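PDB 1Y2M: Phenylalanine/tyrosine ammonia-lyase from Rhodosporidium toruloides, which catalyses the non-oxidative deamination of L-phenylalanine and L-tyrosine to trans-cinnamic acid and p-coumaric acid. Local coordinates for residues R166-I171 with S219-A224. Sequence-based numbering, arbitrary orientation.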
loop_
_atom_site.group_PDB
_atom_site.type_symbol
_atom_site.label_atom_id
_atom_site.label_comp_id
_atom_site.label_asym_id
_atom_site.label_seq_id
_atom_site.Cartn_x
_atom_site.Cartn_y
_atom_site.Cartn_z
ATOM N N ARG B 166 -1.463 25.161 -18.525
ATOM C CA ARG B 166 -0.766 25.623 -19.725
ATOM C C ARG B 166 -0.186 24.456 -20.525
ATOM O O ARG B 166 -0.320 24.411 -21.750
ATOM C CB ARG B 166 0.388 26.554 -19.345
ATOM C CG ARG B 166 -0.130 27.986 -18.962
ATOM C CD ARG B 166 0.987 28.950 -18.739
ATOM N NE ARG B 166 1.930 29.033 -19.860
ATOM C CZ ARG B 166 1.799 29.861 -20.896
ATOM N NH1 ARG B 166 0.743 30.663 -21.009
ATOM N NH2 ARG B 166 2.697 29.877 -21.877
ATOM N N GLY B 167 0.464 23.508 -19.837
ATOM C CA GLY B 167 1.007 22.346 -20.526
ATOM C C GLY B 167 -0.105 21.550 -21.217
ATOM O O GLY B 167 0.073 21.057 -22.323
ATOM N N ALA B 168 -1.287 21.505 -20.579
ATOM C CA ALA B 168 -2.419 20.766 -21.118
ATOM C C ALA B 168 -2.948 21.408 -22.369
ATOM O O ALA B 168 -3.258 20.744 -23.350
ATOM C CB ALA B 168 -3.527 20.688 -20.092
HETATM N N MSE B 169 -3.028 22.727 -22.360
HETATM C CA MSE B 169 -3.488 23.445 -23.561
HETATM C C MSE B 169 -2.535 23.235 -24.717
HETATM O O MSE B 169 -2.984 23.108 -25.862
HETATM C CB MSE B 169 -3.725 24.923 -23.300
HETATM C CG MSE B 169 -4.814 25.091 -22.288
HETATM SE SE MSE B 169 -5.434 27.004 -22.233
HETATM C CE MSE B 169 -3.928 27.799 -21.138
ATOM N N THR B 170 -1.235 23.205 -24.438
ATOM C CA THR B 170 -0.218 23.054 -25.457
ATOM C C THR B 170 -0.351 21.669 -26.130
ATOM O O THR B 170 -0.341 21.501 -27.363
ATOM C CB THR B 170 1.189 23.204 -24.844
ATOM O OG1 THR B 170 1.319 24.498 -24.229
ATOM C CG2 THR B 170 2.239 23.047 -25.855
ATOM N N ILE B 171 -0.407 20.634 -25.275
ATOM C CA ILE B 171 -0.503 19.238 -25.768
ATOM C C ILE B 171 -1.832 19.073 -26.487
ATOM O O ILE B 171 -1.909 18.437 -27.525
ATOM C CB ILE B 171 -0.355 18.219 -24.613
ATOM C CG1 ILE B 171 1.055 18.294 -24.036
ATOM C CG2 ILE B 171 -0.806 16.837 -24.984
ATOM C CD1 ILE B 171 1.206 17.558 -22.690
ATOM N N SER B 219 -12.961 19.838 -20.034
ATOM C CA SER B 219 -14.221 20.591 -20.205
ATOM C C SER B 219 -14.126 22.003 -19.675
ATOM O O SER B 219 -14.703 22.894 -20.248
ATOM C CB SER B 219 -15.408 19.859 -19.570
ATOM O OG SER B 219 -15.628 18.642 -20.316
ATOM N N TYR B 220 -13.407 22.198 -18.573
ATOM C CA TYR B 220 -13.193 23.554 -18.070
ATOM C C TYR B 220 -12.402 24.383 -19.072
ATOM O O TYR B 220 -12.715 25.559 -19.279
ATOM C CB TYR B 220 -12.560 23.585 -16.678
ATOM C CG TYR B 220 -13.542 23.264 -15.580
ATOM C CD1 TYR B 220 -14.132 24.266 -14.859
ATOM C CD2 TYR B 220 -13.887 21.962 -15.283
ATOM C CE1 TYR B 220 -15.073 23.984 -13.914
ATOM C CE2 TYR B 220 -14.820 21.663 -14.295
ATOM C CZ TYR B 220 -15.399 22.685 -13.617
ATOM O OH TYR B 220 -16.362 22.395 -12.658
ATOM N N ILE B 221 -11.397 23.776 -19.712
ATOM C CA ILE B 221 -10.655 24.503 -20.741
ATOM C C ILE B 221 -11.547 24.880 -21.925
ATOM O O ILE B 221 -11.562 26.041 -22.366
ATOM C CB ILE B 221 -9.432 23.695 -21.173
ATOM C CG1 ILE B 221 -8.429 23.699 -20.043
ATOM C CG2 ILE B 221 -8.807 24.224 -22.432
ATOM C CD1 ILE B 221 -7.337 22.604 -20.121
ATOM N N ALA B 222 -12.355 23.948 -22.384
ATOM C CA ALA B 222 -13.260 24.195 -23.476
ATOM C C ALA B 222 -14.313 25.250 -23.152
ATOM O O ALA B 222 -14.643 26.106 -23.961
ATOM C CB ALA B 222 -13.947 22.904 -23.858
ATOM N N ALA B 223 -14.841 25.191 -21.935
ATOM C CA ALA B 223 -15.801 26.192 -21.479
ATOM C C ALA B 223 -15.207 27.622 -21.455
ATOM O O ALA B 223 -15.884 28.584 -21.758
ATOM C CB ALA B 223 -16.335 25.807 -20.120
ATOM N N ALA B 224 -13.938 27.720 -21.059
ATOM C CA ALA B 224 -13.258 28.981 -21.000
ATOM C C ALA B 224 -13.114 29.593 -22.406
ATOM O O ALA B 224 -13.523 30.755 -22.595
ATOM C CB ALA B 224 -11.940 28.865 -20.304
#
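Ile221 reaches across to Ala168 and Met169 and carries this small helix-to-helix contact alone on its side. Its CG2 methyl lies 4.1 Å from CG of Met169, and its CD1 methyl lies 4.2 Å from the same CG. Both methyls close on the same methylene from one side. The first torsion of Ile221 (chi1 -71°) sets CG2 anti to the backbone N and CG1 anti to the carbonyl carbon. CG1 then carries CD1 onward to Ala168, whose CB points toward the segment 219-224 and sits 4.3 Å from Ile221 CD1.

Met169 is a selenomethionine here. Its side chain runs obliquely across that of Ile221 and meets it first through CG, with SE only slightly farther, 4.4 Å from Ile221 CG2; CE is turned away. The chain is nearly straight at chi2 (-167°) and bends at chi3. CE therefore turns back toward Arg166 of its own helix.

All three residues are buried and the contact is wholly apolar. No hydrogen bond crosses it. The CA atoms of Met169 and Ile221 are 7.8 Å apart, and the segments bury 109 Å² between them, so the touch is light.

The contact joins helix 162-176 to helix 215-225, within the aromatic amino acid lyase family region and away from the cinnamate-binding residues and the imidazolinone cross-link. Helix 185-197 adjoins both partners: Leu195 meets Met169, and Leu191 meets Ile221. Ala168 also packs on Val274 and Ser277 of the long helix 273-303. Ser219, Ala222 and Ala223 of helix 215-225 rest on Leu135 of helix 125-138.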